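Local structure of putative methylthioribose-1-phosphate isomerase (Pyrococcus horikoshii OT3, 6A34) at residues A256-T261 / P321-T326; I242-D247 / I273-V278. The protein probably catalyses the interconversion of methylthioribose-1-phosphate and methylthioribulose-1-phosphate in the methionine salvage pathway. One frame throughout, in Å; residues are numbered along the deposited sequence.

Contact 1. Residues A256-T261 / P321-T326; sequences ANKIGT and PAFDVT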
loop_
_atom_site.group_PDB
_atom_site.type_symbol
_atom_site.label_atom_id
_atom_site.label_comp_id
_atom_site.label_asym_id
_atom_site.label_seq_id
_atom_site.Cartn_x
_atom_site.Cartn_y
_atom_site.Cartn_z
ATOM N N ALA A 256 -0.226 -19.301 -2.996
ATOM C CA ALA A 256 -0.263 -18.337 -1.929
ATOM C C ALA A 256 1.017 -17.505 -1.961
ATOM O O ALA A 256 2.098 -18.029 -2.171
ATOM C CB ALA A 256 -0.412 -19.059 -0.612
ATOM N N ASN A 257 0.883 -16.191 -1.806
ATOM C CA ASN A 257 2.067 -15.323 -1.705
ATOM C C ASN A 257 1.634 -14.095 -0.903
ATOM O O ASN A 257 0.435 -13.948 -0.649
ATOM C CB ASN A 257 2.677 -15.002 -3.075
ATOM C CG ASN A 257 4.089 -14.460 -2.977
ATOM O OD1 ASN A 257 4.938 -15.066 -2.320
ATOM N ND2 ASN A 257 4.331 -13.287 -3.558
ATOM N N LYS A 258 2.610 -13.262 -0.497
ATOM C CA LYS A 258 2.360 -12.092 0.295
ATOM C C LYS A 258 1.207 -11.310 -0.322
ATOM O O LYS A 258 1.161 -11.098 -1.572
ATOM C CB LYS A 258 3.558 -11.138 0.381
ATOM C CG LYS A 258 3.663 -10.381 1.702
ATOM C CD LYS A 258 3.806 -11.304 2.925
ATOM C CE LYS A 258 4.489 -10.671 4.121
ATOM N NZ LYS A 258 4.138 -11.366 5.393
ATOM N N ILE A 259 0.380 -10.785 0.581
ATOM C CA ILE A 259 -0.795 -10.001 0.258
ATOM C C ILE A 259 -0.436 -8.920 -0.768
ATOM O O ILE A 259 0.582 -8.205 -0.669
ATOM C CB ILE A 259 -1.414 -9.413 1.534
ATOM C CG1 ILE A 259 -2.803 -8.835 1.280
ATOM C CG2 ILE A 259 -0.483 -8.383 2.155
ATOM C CD1 ILE A 259 -3.870 -9.882 1.067
ATOM N N GLY A 260 -1.258 -8.853 -1.811
ATOM C CA GLY A 260 -1.008 -7.956 -2.938
ATOM C C GLY A 260 -0.652 -8.678 -4.223
ATOM O O GLY A 260 -0.737 -8.096 -5.283
ATOM N N THR A 261 -0.235 -9.940 -4.124
ATOM C CA THR A 261 0.188 -10.727 -5.277
ATOM C C THR A 261 -0.995 -10.915 -6.226
ATOM O O THR A 261 -0.863 -10.729 -7.435
ATOM C CB THR A 261 0.825 -12.057 -4.846
ATOM O OG1 THR A 261 1.978 -11.764 -4.061
ATOM C CG2 THR A 261 1.250 -12.899 -6.021
ATOM N N PRO A 321 -4.995 -10.016 6.376
ATOM C CA PRO A 321 -4.540 -11.281 5.799
ATOM C C PRO A 321 -3.064 -11.144 5.380
ATOM O O PRO A 321 -2.727 -10.221 4.677
ATOM C CB PRO A 321 -5.486 -11.452 4.609
ATOM C CG PRO A 321 -5.793 -10.027 4.208
ATOM C CD PRO A 321 -5.960 -9.308 5.530
ATOM N N ALA A 322 -2.202 -12.052 5.836
ATOM C CA ALA A 322 -0.797 -12.038 5.512
ATOM C C ALA A 322 -0.531 -12.421 4.045
ATOM O O ALA A 322 0.418 -11.883 3.420
ATOM C CB ALA A 322 -0.079 -12.985 6.420
ATOM N N PHE A 323 -1.321 -13.372 3.526
ATOM C CA PHE A 323 -1.169 -13.975 2.187
ATOM C C PHE A 323 -2.490 -13.838 1.438
ATOM O O PHE A 323 -3.535 -13.791 2.043
ATOM C CB PHE A 323 -0.786 -15.456 2.309
ATOM C CG PHE A 323 0.510 -15.606 3.056
ATOM C CD1 PHE A 323 1.705 -15.188 2.483
ATOM C CD2 PHE A 323 0.532 -16.036 4.378
ATOM C CE1 PHE A 323 2.898 -15.248 3.195
ATOM C CE2 PHE A 323 1.724 -16.093 5.087
ATOM C CZ PHE A 323 2.902 -15.701 4.496
ATOM N N ASP A 324 -2.418 -13.737 0.122
ATOM C CA ASP A 324 -3.553 -14.014 -0.694
ATOM C C ASP A 324 -3.240 -15.237 -1.575
ATOM O O ASP A 324 -2.130 -15.803 -1.537
ATOM C CB ASP A 324 -4.011 -12.768 -1.444
ATOM C CG ASP A 324 -3.008 -12.081 -2.354
ATOM O OD1 ASP A 324 -2.088 -12.774 -2.852
ATOM O OD2 ASP A 324 -3.195 -10.859 -2.602
ATOM N N VAL A 325 -4.249 -15.652 -2.337
ATOM C CA VAL A 325 -4.167 -16.787 -3.222
ATOM C C VAL A 325 -4.502 -16.326 -4.638
ATOM O O VAL A 325 -5.507 -15.708 -4.860
ATOM C CB VAL A 325 -5.095 -17.941 -2.779
ATOM C CG1 VAL A 325 -5.031 -19.091 -3.752
ATOM C CG2 VAL A 325 -4.726 -18.436 -1.392
ATOM N N THR A 326 -3.615 -16.654 -5.575
ATOM C CA THR A 326 -3.707 -16.269 -6.941
ATOM C C THR A 326 -4.096 -17.498 -7.762
ATOM O O THR A 326 -3.349 -18.490 -7.729
ATOM C CB THR A 326 -2.348 -15.702 -7.393
ATOM O OG1 THR A 326 -2.089 -14.486 -6.670
ATOM C CG2 THR A 326 -2.297 -15.482 -8.893
HETATM O O HOH W 1 1.810 -9.686 5.138
#

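Contact 2. Residues I242-D247 / I273-V278; sequences IIVGAD and IPFFAV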
loop_
_atom_site.group_PDB
_atom_site.type_symbol
_atom_site.label_atom_id
_atom_site.label_comp_id
_atom_site.label_asym_id
_atom_site.label_seq_id
_atom_site.Cartn_x
_atom_site.Cartn_y
_atom_site.Cartn_z
ATOM N N ILE A 242 6.332 -9.180 -14.760
ATOM C CA ILE A 242 6.199 -9.185 -13.318
ATOM C C ILE A 242 6.664 -10.556 -12.806
ATOM O O ILE A 242 6.333 -11.544 -13.365
ATOM C CB ILE A 242 4.741 -8.897 -12.925
ATOM C CG1 ILE A 242 4.304 -7.495 -13.340
ATOM C CG2 ILE A 242 4.546 -9.143 -11.454
ATOM C CD1 ILE A 242 2.801 -7.317 -13.444
ATOM N N ILE A 243 7.478 -10.583 -11.758
ATOM C CA ILE A 243 7.921 -11.816 -11.191
ATOM C C ILE A 243 7.716 -11.718 -9.689
ATOM O O ILE A 243 8.049 -10.701 -9.077
ATOM C CB ILE A 243 9.374 -12.183 -11.581
ATOM C CG1 ILE A 243 9.747 -13.560 -11.026
ATOM C CG2 ILE A 243 10.388 -11.152 -11.165
ATOM C CD1 ILE A 243 11.010 -14.145 -11.591
ATOM N N VAL A 244 7.133 -12.780 -9.136
ATOM C CA VAL A 244 6.900 -12.882 -7.720
ATOM C C VAL A 244 7.390 -14.238 -7.223
ATOM O O VAL A 244 7.567 -15.175 -7.992
ATOM C CB VAL A 244 5.422 -12.678 -7.374
ATOM C CG1 VAL A 244 4.949 -11.296 -7.793
ATOM C CG2 VAL A 244 4.572 -13.786 -7.962
ATOM N N GLY A 245 7.629 -14.320 -5.917
ATOM C CA GLY A 245 7.899 -15.602 -5.281
ATOM C C GLY A 245 6.596 -16.300 -4.938
ATOM O O GLY A 245 5.542 -15.883 -5.374
ATOM N N ALA A 246 6.676 -17.385 -4.157
ATOM C CA ALA A 246 5.492 -18.125 -3.711
ATOM C C ALA A 246 5.745 -18.681 -2.318
ATOM O O ALA A 246 6.776 -19.302 -2.100
ATOM C CB ALA A 246 5.176 -19.237 -4.675
ATOM N N ASP A 247 4.796 -18.487 -1.398
ATOM C CA ASP A 247 4.874 -19.155 -0.114
ATOM C C ASP A 247 4.445 -20.619 -0.293
ATOM O O ASP A 247 5.007 -21.493 0.323
ATOM C CB ASP A 247 4.184 -18.341 0.976
ATOM C CG ASP A 247 4.973 -17.050 1.180
ATOM O OD1 ASP A 247 6.054 -17.103 1.833
ATOM O OD2 ASP A 247 4.569 -16.012 0.606
ATOM N N ILE A 273 0.763 -8.249 -19.440
ATOM C CA ILE A 273 2.101 -8.310 -18.986
ATOM C C ILE A 273 2.343 -9.724 -18.484
ATOM O O ILE A 273 1.611 -10.249 -17.640
ATOM C CB ILE A 273 2.375 -7.258 -17.898
ATOM C CG1 ILE A 273 2.096 -5.834 -18.399
ATOM C CG2 ILE A 273 3.796 -7.386 -17.420
ATOM C CD1 ILE A 273 2.136 -4.772 -17.331
ATOM N N PRO A 274 3.358 -10.416 -19.037
ATOM C CA PRO A 274 3.749 -11.717 -18.518
ATOM C C PRO A 274 3.969 -11.658 -16.999
ATOM O O PRO A 274 4.541 -10.727 -16.486
ATOM C CB PRO A 274 5.037 -12.057 -19.283
ATOM C CG PRO A 274 4.998 -11.244 -20.522
ATOM C CD PRO A 274 4.164 -10.012 -20.191
ATOM N N PHE A 275 3.496 -12.695 -16.315
ATOM C CA PHE A 275 3.431 -12.769 -14.889
ATOM C C PHE A 275 3.912 -14.153 -14.443
ATOM O O PHE A 275 3.260 -15.175 -14.733
ATOM C CB PHE A 275 1.979 -12.527 -14.469
ATOM C CG PHE A 275 1.726 -12.609 -12.995
ATOM C CD1 PHE A 275 1.891 -11.506 -12.188
ATOM C CD2 PHE A 275 1.365 -13.796 -12.408
ATOM C CE1 PHE A 275 1.655 -11.587 -10.826
ATOM C CE2 PHE A 275 1.125 -13.873 -11.047
ATOM C CZ PHE A 275 1.287 -12.777 -10.255
ATOM N N PHE A 276 5.037 -14.182 -13.734
ATOM C CA PHE A 276 5.671 -15.433 -13.299
ATOM C C PHE A 276 5.793 -15.516 -11.782
ATOM O O PHE A 276 6.089 -14.526 -11.116
ATOM C CB PHE A 276 7.077 -15.547 -13.865
ATOM C CG PHE A 276 7.151 -15.711 -15.359
ATOM C CD1 PHE A 276 7.166 -14.606 -16.196
ATOM C CD2 PHE A 276 7.261 -16.967 -15.916
ATOM C CE1 PHE A 276 7.265 -14.764 -17.569
ATOM C CE2 PHE A 276 7.359 -17.125 -17.286
ATOM C CZ PHE A 276 7.376 -16.022 -18.111
ATOM N N ALA A 277 5.613 -16.730 -11.272
ATOM C CA ALA A 277 6.014 -17.139 -9.949
ATOM C C ALA A 277 7.327 -17.915 -10.082
ATOM O O ALA A 277 7.532 -18.615 -11.076
ATOM C CB ALA A 277 4.942 -18.021 -9.334
ATOM N N VAL A 278 8.200 -17.785 -9.085
ATOM C CA VAL A 278 9.443 -18.504 -9.017
ATOM C C VAL A 278 9.534 -19.094 -7.611
ATOM O O VAL A 278 9.330 -18.360 -6.617
ATOM C CB VAL A 278 10.657 -17.612 -9.359
ATOM C CG1 VAL A 278 10.672 -16.297 -8.591
ATOM C CG2 VAL A 278 11.979 -18.345 -9.151
HETATM O O HOH W 2 9.836 -17.954 -3.943
#

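Contact 1. Residues A256-T261 / P321-T326
Pro-321 begins the run that becomes edge strand 323-326 of a small mixed sheet, antiparallel to strand 255-258, beside the predicted substrate site. Its ring carbon CG packs against Ile-259 CD1 at 3.7 Å. Ile-259 reaches it because CG1 stands opposite the backbone N (chi1 -168°), which carries CD1 to the proline. Phe-232 of the second subunit packs on both side chains. Ala-322 O accepts from Ile-259 N at 3.0 Å, with the donor tilted from the carbonyl plane. A water also donates to this oxygen and is weakly bonded to Lys-258 NZ. Phe-323 turns its ring edge to the backbone, with CD1 3.6 Å from Asn-257 C. Atom CE1 of that ring lies 4.1 Å from Lys-258 CD. Asn-257 and Lys-258 are predicted to bind substrate. Asp-324 forms the hydrogen-bonded pair with Asn-257: each backbone N donates to the other's O at 3.0 Å. The carboxylate of Asp-324 sits between its own N and carbonyl carbon (chi1 58°), and this turns it toward the type II turn 258-261. There OD2 accepts from Gly-260 N at 2.9 Å, from above the carboxylate plane. OD1 has a weak bond from Tyr-262 N, so the carboxylate sits at the N-terminal start of helix 261-270 and probably helps to fix it. Replacing Asp-324 with an alanine would probably leave Gly-260 N without its acceptor and the turn less firmly tied to strand 323-326. Val-325 and Ala-256 form a non-hydrogen-bonded pair, and Val-325 O accepts from Gln-235 of the second subunit. Thr-326 places OG1 3.8 Å from Thr-261 CG2. The other branch of Thr-261, OG1, donates to Lys-258 O in the carbonyl plane, and Thr-261 N donates to the same oxygen.

Contact 2. Residues I242-D247 / I273-V278
Two neighbouring parallel strands of the central sheet, 241-244 and 275-278, meet here; the chain between them passes through strands 248-250 and 255-258 and then helix 261-270. Four backbone bonds hold them in register. Ile-242 N donates to Pro-274 O at 2.9 Å, and Ile-242 O accepts from Phe-276 N. Val-244 N then donates to Phe-276 O, and Val-244 O accepts from Val-278 N. The last bond is the most bent, 141° at the hydrogen. Ile-242, Val-244, Phe-275 and Ala-277 share one face of the sheet. The ring of Phe-275 lies along this face, its CG trans to the backbone N (chi1 178°). That rotation brings CD1 to 3.6 Å from Ile-242 CG2 and CZ to 4.1 Å from Val-244 CG2. Both methyls approach the ring obliquely. Ala-265 and Ala-268 of helix 261-270 also pack on Phe-275. At the start of the contact, Ile-273 CG2 meets Ile-242 CD1, and the two side chains cross at about a right angle. The other face carries Ile-243 and Phe-276. Ile-243 extends CD1 to Val-278 CG1 at 3.7 Å, and helix 180-189 packs on both side chains. At the C-terminal end of the contact, a water donates to Val-278 O at 2.8 Å and accepts from Ala-246 N. Asp-247, the predicted proton donor, follows Ala-246. A mainly parallel sheet packed with helices, with a predicted catalytic residue beyond the C-terminal end of a strand, is typical of Rossmann-like folds, consistent with the family's place in the NADP_Rossmann clan.

In the fold
Both contacts are buried, but they belong to different sheets. Contact 2 lies inside the larger, mainly parallel sheet, and its side-chain packing is apolar. Contact 1 lies at the edge of the small sheet, where a carboxylate and a threonine hydroxyl add to the backbone bonds, and a lysine comes in through a weakly bound water. It also touches the second subunit, whereas contact 2 stays within one chain. Their segments alternate along the sequence, and helix 261-270 runs from the turn of contact 1 towards strand 275-278 of contact 2. The two meet at the predicted active site. Ala-256 O probably accepts a hydrogen bond from Asp-247 N at 2.8 Å, consistent with the predicted proton donor lying beside Asn-257.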